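Long-range contacts in hypoxanthine phosphoribosyltransferase (Leishmania donovani, PDB 7CMJ), which catalyses the transfer of the 5-phosphoribosyl group from phosphoribosyl pyrophosphate to hypoxanthine or guanine, yielding IMP or GMP in purine salvage: residues T55-Y60 and N118-I123; K66-F71 and L122-I127. All blocks are in the same frame, centred on the assembly; numbering follows the deposited sequence.

Contact 1 (T55-Y60 and N118-I123); sequences TDNPLY and NRHILI
Where Y60 runs beside I121 as a parallel bridge, two backbone bonds tie the segments: Y60 N to H120 O at 2.8 Å and nearly straight (177°), and L122 N to Y60 O, also at 2.8 Å. One tyrosine thus gives its N-H and its C=O to residues on either side of its bridge partner, the ordinary currency of a parallel sheet. On the face shared by Y60 and I121, the bent chain of R119 runs past the tyrosine ring, its CD lying 3.4 Å from Y60 CE2. Guanidinium and ring planes are nearly parallel, 13° apart, yet the two groups are displaced, with Y60 OH at the guanidinium edge. N57, its CG anti to the backbone N (chi1 179°), brings OD1 within 3.5 Å of R119 NE, while D56 O lies over a guanidinium face. On the opposite face, L59 CD1 reaches L122 CB at 4.1 Å, and H120, on the same face as L59, is hydrogen-bonded through ND1 to S148 OG. Strands 59-64 and 120-125 begin here as central neighbours in the mixed sheet, flanked by 86-94, whose K87 and E89 touch Y60, and by 148-153, whose L149 packs on I121.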
loop_
_atom_site.group_PDB
_atom_site.type_symbol
_atom_site.label_atom_id
_atom_site.label_comp_id
_atom_site.label_asym_id
_atom_site.label_seq_id
_atom_site.Cartn_x
_atom_site.Cartn_y
_atom_site.Cartn_z
ATOM N N THR A 55 19.415 0.968 -22.267
ATOM C CA THR A 55 18.872 1.778 -21.182
ATOM C C THR A 55 17.347 1.770 -21.214
ATOM O O THR A 55 16.698 1.651 -20.171
ATOM C CB THR A 55 19.411 3.205 -21.271
ATOM O OG1 THR A 55 20.757 3.236 -20.788
ATOM C CG2 THR A 55 18.576 4.147 -20.456
ATOM N N ASP A 56 16.758 1.863 -22.406
ATOM C CA ASP A 56 15.308 1.882 -22.556
ATOM C C ASP A 56 14.674 0.494 -22.467
ATOM O O ASP A 56 13.443 0.398 -22.381
ATOM C CB ASP A 56 14.927 2.540 -23.890
ATOM C CG ASP A 56 15.236 4.032 -23.928
ATOM O OD1 ASP A 56 15.112 4.629 -25.018
ATOM O OD2 ASP A 56 15.603 4.608 -22.879
ATOM N N ASN A 57 15.461 -0.579 -22.506
ATOM C CA ASN A 57 14.962 -1.932 -22.247
ATOM C C ASN A 57 15.976 -2.633 -21.362
ATOM O O ASN A 57 16.739 -3.492 -21.820
ATOM C CB ASN A 57 14.730 -2.712 -23.546
ATOM C CG ASN A 57 14.241 -4.140 -23.299
ATOM O OD1 ASN A 57 13.498 -4.415 -22.345
ATOM N ND2 ASN A 57 14.669 -5.055 -24.155
ATOM N N PRO A 58 16.017 -2.285 -20.073
ATOM C CA PRO A 58 17.050 -2.843 -19.194
ATOM C C PRO A 58 16.606 -4.112 -18.480
ATOM O O PRO A 58 15.522 -4.649 -18.730
ATOM C CB PRO A 58 17.284 -1.704 -18.200
ATOM C CG PRO A 58 15.891 -1.148 -18.014
ATOM C CD PRO A 58 15.157 -1.338 -19.347
ATOM N N LEU A 59 17.457 -4.596 -17.585
ATOM C CA LEU A 59 17.101 -5.677 -16.681
ATOM C C LEU A 59 16.562 -5.067 -15.394
ATOM O O LEU A 59 17.221 -4.217 -14.784
ATOM C CB LEU A 59 18.316 -6.564 -16.407
ATOM C CG LEU A 59 18.217 -7.701 -15.389
ATOM C CD1 LEU A 59 17.201 -8.785 -15.797
ATOM C CD2 LEU A 59 19.588 -8.295 -15.227
ATOM N N TYR A 60 15.353 -5.474 -15.007
ATOM C CA TYR A 60 14.703 -4.924 -13.824
ATOM C C TYR A 60 15.042 -5.766 -12.600
ATOM O O TYR A 60 14.834 -6.980 -12.595
ATOM C CB TYR A 60 13.188 -4.875 -14.019
ATOM C CG TYR A 60 12.701 -3.668 -14.779
ATOM C CD1 TYR A 60 12.136 -2.576 -14.113
ATOM C CD2 TYR A 60 12.783 -3.620 -16.168
ATOM C CE1 TYR A 60 11.679 -1.464 -14.813
ATOM C CE2 TYR A 60 12.326 -2.511 -16.870
ATOM C CZ TYR A 60 11.779 -1.440 -16.185
ATOM O OH TYR A 60 11.335 -0.347 -16.884
ATOM N N ASN A 118 6.485 -6.760 -21.000
ATOM C CA ASN A 118 7.515 -7.020 -22.001
ATOM C C ASN A 118 8.892 -6.507 -21.568
ATOM O O ASN A 118 9.644 -5.930 -22.359
ATOM C CB ASN A 118 7.120 -6.431 -23.345
ATOM C CG ASN A 118 7.856 -7.082 -24.476
ATOM O OD1 ASN A 118 7.841 -8.304 -24.602
ATOM N ND2 ASN A 118 8.514 -6.278 -25.306
ATOM N N ARG A 119 9.226 -6.725 -20.300
ATOM C CA ARG A 119 10.533 -6.395 -19.758
ATOM C C ARG A 119 11.146 -7.636 -19.132
ATOM O O ARG A 119 10.451 -8.613 -18.825
ATOM C CB ARG A 119 10.447 -5.288 -18.710
ATOM C CG ARG A 119 9.836 -4.024 -19.232
ATOM C CD ARG A 119 10.924 -3.257 -19.924
ATOM N NE ARG A 119 10.533 -2.852 -21.257
ATOM C CZ ARG A 119 9.980 -1.679 -21.529
ATOM N NH1 ARG A 119 9.761 -0.808 -20.548
ATOM N NH2 ARG A 119 9.633 -1.390 -22.775
ATOM N N HIS A 120 12.460 -7.589 -18.940
ATOM C CA HIS A 120 13.173 -8.693 -18.320
ATOM C C HIS A 120 13.338 -8.405 -16.836
ATOM O O HIS A 120 13.970 -7.415 -16.447
ATOM C CB HIS A 120 14.516 -8.946 -18.995
ATOM C CG HIS A 120 14.421 -9.163 -20.476
ATOM N ND1 HIS A 120 13.971 -10.342 -21.036
ATOM C CD2 HIS A 120 14.760 -8.362 -21.515
ATOM C CE1 HIS A 120 14.015 -10.250 -22.354
ATOM N NE2 HIS A 120 14.495 -9.059 -22.671
ATOM N N ILE A 121 12.784 -9.280 -16.009
ATOM C CA ILE A 121 12.745 -9.075 -14.570
ATOM C C ILE A 121 13.570 -10.143 -13.882
ATOM O O ILE A 121 13.492 -11.331 -14.222
ATOM C CB ILE A 121 11.311 -9.115 -14.022
ATOM C CG1 ILE A 121 10.423 -8.127 -14.764
ATOM C CG2 ILE A 121 11.329 -8.882 -12.506
ATOM C CD1 ILE A 121 9.013 -8.346 -14.412
ATOM N N LEU A 122 14.332 -9.719 -12.894
ATOM C CA LEU A 122 15.059 -10.614 -12.014
ATOM C C LEU A 122 14.545 -10.383 -10.599
ATOM O O LEU A 122 14.722 -9.296 -10.042
ATOM C CB LEU A 122 16.555 -10.357 -12.120
ATOM C CG LEU A 122 17.468 -11.442 -11.560
ATOM C CD1 LEU A 122 17.172 -12.746 -12.269
ATOM C CD2 LEU A 122 18.939 -11.025 -11.739
ATOM N N ILE A 123 13.871 -11.382 -10.034
ATOM C CA ILE A 123 13.429 -11.312 -8.644
ATOM C C ILE A 123 14.655 -11.498 -7.757
ATOM O O ILE A 123 15.363 -12.507 -7.868
ATOM C CB ILE A 123 12.358 -12.372 -8.341
ATOM C CG1 ILE A 123 11.099 -12.115 -9.163
ATOM C CG2 ILE A 123 12.019 -12.384 -6.861
ATOM C CD1 ILE A 123 10.016 -13.154 -8.955
#

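Contact 2 (K66-F71 and L122-I127); sequences KGSFIF and LIVEDI. With BA (barium ion), chain D; PO4 (phosphate ion), chain E.
G67 places its CA 3.3 Å from D126 OD1, and with no side chain it lets the acid come this close while the other carboxylate oxygen, D126 OD2, binds a barium ion at 2.5 Å. The neighbouring E125 OE1 holds the same ion at 2.4 Å. These two oxygens converge on the cation, whose charge probably offsets the repulsion between them, and two waters add to the coordination. After a cis peptide bond, K66 opens a type I turn closed by F69 N to K66 O, and helix 69-81 follows. Next to G67, S68 reaches across to the strand and gives its hydroxyl hydrogen to V124 O at 2.7 Å, approaching from above the carbonyl plane. F71 lies farther along, near the helix start; with CG anti to its backbone N (chi1 177°), its ring extends to the strand, where CD2 meets V124 CG1 at 3.6 Å. The turn holds an anion too: K66 N donates to phosphate O2 (2.7 Å), and a weaker bond runs from G67 N to O4. R191 of the same chain and R113 of the second subunit also hydrogen-bond this phosphate. K66 NZ, at the end of an extended chain, forms a salt bridge with E188 and a hydrogen bond to V88 O of the second subunit. E125 and D126 are the acidic pair within the PRPP-binding signature of the phosphoribosyltransferase family. Barium probably marks a cation position related to that of magnesium, and the phosphate bound by the cis-peptide turn is consistent with a site for the pyrophosphate of the substrate, which would present metal and anion together beyond the strand.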
loop_
_atom_site.group_PDB
_atom_site.type_symbol
_atom_site.label_atom_id
_atom_site.label_comp_id
_atom_site.label_asym_id
_atom_site.label_seq_id
_atom_site.Cartn_x
_atom_site.Cartn_y
_atom_site.Cartn_z
ATOM N N LYS A 66 12.155 -6.975 3.227
ATOM C CA LYS A 66 13.310 -6.083 3.367
ATOM C C LYS A 66 14.640 -6.752 3.070
ATOM O O LYS A 66 15.583 -6.084 2.667
ATOM C CB LYS A 66 13.398 -5.536 4.782
ATOM C CG LYS A 66 12.161 -4.898 5.334
ATOM C CD LYS A 66 12.456 -4.495 6.766
ATOM C CE LYS A 66 11.300 -3.782 7.432
ATOM N NZ LYS A 66 11.661 -3.601 8.852
ATOM N N GLY A 67 14.709 -8.070 3.284
ATOM C CA GLY A 67 15.980 -8.784 3.346
ATOM C C GLY A 67 16.893 -8.625 2.142
ATOM O O GLY A 67 18.119 -8.793 2.278
ATOM N N SER A 68 16.340 -8.310 0.967
ATOM C CA SER A 68 17.144 -8.263 -0.251
ATOM C C SER A 68 17.860 -6.933 -0.455
ATOM O O SER A 68 18.619 -6.799 -1.425
ATOM C CB SER A 68 16.279 -8.560 -1.472
ATOM O OG SER A 68 15.823 -9.900 -1.427
ATOM N N PHE A 69 17.664 -5.958 0.436
ATOM C CA PHE A 69 17.991 -4.595 0.039
ATOM C C PHE A 69 19.495 -4.341 0.015
ATOM O O PHE A 69 20.011 -3.745 -0.937
ATOM C CB PHE A 69 17.230 -3.605 0.916
ATOM C CG PHE A 69 17.949 -3.154 2.155
ATOM C CD1 PHE A 69 18.600 -1.928 2.185
ATOM C CD2 PHE A 69 17.902 -3.908 3.310
ATOM C CE1 PHE A 69 19.225 -1.490 3.332
ATOM C CE2 PHE A 69 18.513 -3.475 4.456
ATOM C CZ PHE A 69 19.181 -2.266 4.473
ATOM N N ILE A 70 20.232 -4.811 1.013
ATOM C CA ILE A 70 21.672 -4.672 0.903
ATOM C C ILE A 70 22.181 -5.473 -0.281
ATOM O O ILE A 70 22.992 -4.985 -1.080
ATOM C CB ILE A 70 22.339 -5.076 2.221
ATOM C CG1 ILE A 70 22.173 -3.931 3.220
ATOM C CG2 ILE A 70 23.801 -5.468 1.984
ATOM C CD1 ILE A 70 22.650 -4.268 4.598
ATOM N N PHE A 71 21.673 -6.696 -0.446
ATOM C CA PHE A 71 22.112 -7.533 -1.559
ATOM C C PHE A 71 21.784 -6.887 -2.891
ATOM O O PHE A 71 22.581 -6.969 -3.834
ATOM C CB PHE A 71 21.462 -8.908 -1.469
ATOM C CG PHE A 71 21.788 -9.816 -2.615
ATOM C CD1 PHE A 71 23.067 -9.885 -3.129
ATOM C CD2 PHE A 71 20.808 -10.636 -3.163
ATOM C CE1 PHE A 71 23.365 -10.743 -4.188
ATOM C CE2 PHE A 71 21.097 -11.493 -4.212
ATOM C CZ PHE A 71 22.378 -11.546 -4.724
ATOM N N LEU A 122 14.332 -9.719 -12.894
ATOM C CA LEU A 122 15.059 -10.614 -12.014
ATOM C C LEU A 122 14.545 -10.383 -10.599
ATOM O O LEU A 122 14.722 -9.296 -10.042
ATOM C CB LEU A 122 16.555 -10.357 -12.120
ATOM C CG LEU A 122 17.468 -11.442 -11.560
ATOM C CD1 LEU A 122 17.172 -12.746 -12.269
ATOM C CD2 LEU A 122 18.939 -11.025 -11.739
ATOM N N ILE A 123 13.871 -11.382 -10.034
ATOM C CA ILE A 123 13.429 -11.312 -8.644
ATOM C C ILE A 123 14.655 -11.498 -7.757
ATOM O O ILE A 123 15.363 -12.507 -7.868
ATOM C CB ILE A 123 12.358 -12.372 -8.341
ATOM C CG1 ILE A 123 11.099 -12.115 -9.163
ATOM C CG2 ILE A 123 12.019 -12.384 -6.861
ATOM C CD1 ILE A 123 10.016 -13.154 -8.955
ATOM N N VAL A 124 14.916 -10.524 -6.886
ATOM C CA VAL A 124 16.087 -10.551 -6.017
ATOM C C VAL A 124 15.680 -11.020 -4.628
ATOM O O VAL A 124 14.879 -10.371 -3.946
ATOM C CB VAL A 124 16.777 -9.187 -5.949
ATOM C CG1 VAL A 124 17.962 -9.262 -4.976
ATOM C CG2 VAL A 124 17.219 -8.770 -7.338
ATOM N N GLU A 125 16.261 -12.132 -4.198
ATOM C CA GLU A 125 15.972 -12.718 -2.903
ATOM C C GLU A 125 17.266 -12.988 -2.135
ATOM O O GLU A 125 18.312 -13.301 -2.717
ATOM C CB GLU A 125 15.155 -14.026 -3.058
ATOM C CG GLU A 125 13.659 -13.821 -3.053
ATOM C CD GLU A 125 13.145 -13.456 -1.675
ATOM O OE1 GLU A 125 13.998 -13.331 -0.773
ATOM O OE2 GLU A 125 11.912 -13.296 -1.492
ATOM N N ASP A 126 17.172 -12.873 -0.808
ATOM C CA ASP A 126 18.277 -13.234 0.073
ATOM C C ASP A 126 18.325 -14.751 0.314
ATOM O O ASP A 126 19.387 -15.367 0.214
ATOM C CB ASP A 126 18.150 -12.455 1.391
ATOM C CG ASP A 126 16.795 -12.631 2.028
ATOM O OD1 ASP A 126 16.525 -12.070 3.116
ATOM O OD2 ASP A 126 15.985 -13.358 1.416
ATOM N N ILE A 127 17.180 -15.356 0.644
ATOM C CA ILE A 127 17.017 -16.790 0.854
ATOM C C ILE A 127 15.642 -17.180 0.335
ATOM O O ILE A 127 14.697 -16.388 0.401
ATOM C CB ILE A 127 17.097 -17.193 2.341
ATOM C CG1 ILE A 127 18.402 -16.760 2.956
ATOM C CG2 ILE A 127 16.949 -18.716 2.531
ATOM C CD1 ILE A 127 18.261 -16.619 4.416
HETATM BA BA BA D . 13.606 -12.649 1.513
HETATM P P PO4 E . 12.277 -9.799 5.799
HETATM O O1 PO4 E . 11.054 -10.558 5.358
HETATM O O2 PO4 E . 12.110 -8.337 5.513
HETATM O O3 PO4 E . 12.465 -10.008 7.282
HETATM O O4 PO4 E . 13.443 -10.306 4.998
HETATM O O HOH W 1 13.388 -15.096 1.948
HETATM O O HOH W 2 14.345 -10.125 0.401
#

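Overall arrangement
Strand 120-125 carries both contacts, and their centres lie about 16 Å apart. Contact 1 joins its beginning to strand 59-64; contact 2 meets its far end, after strand 59-64 has run on into the turn that leads to helix 69-81. L122 and I123 belong to both. The division illustrates the alpha/beta principle that parallel strands build the core while the loops at their C-terminal ends carry the chemistry. The L122 side chain is about 14 Å from barium, whereas in contact 2 the D126 side chain lies about 6 Å from magnesium and about 7 Å from that of D129, the probable proton acceptor.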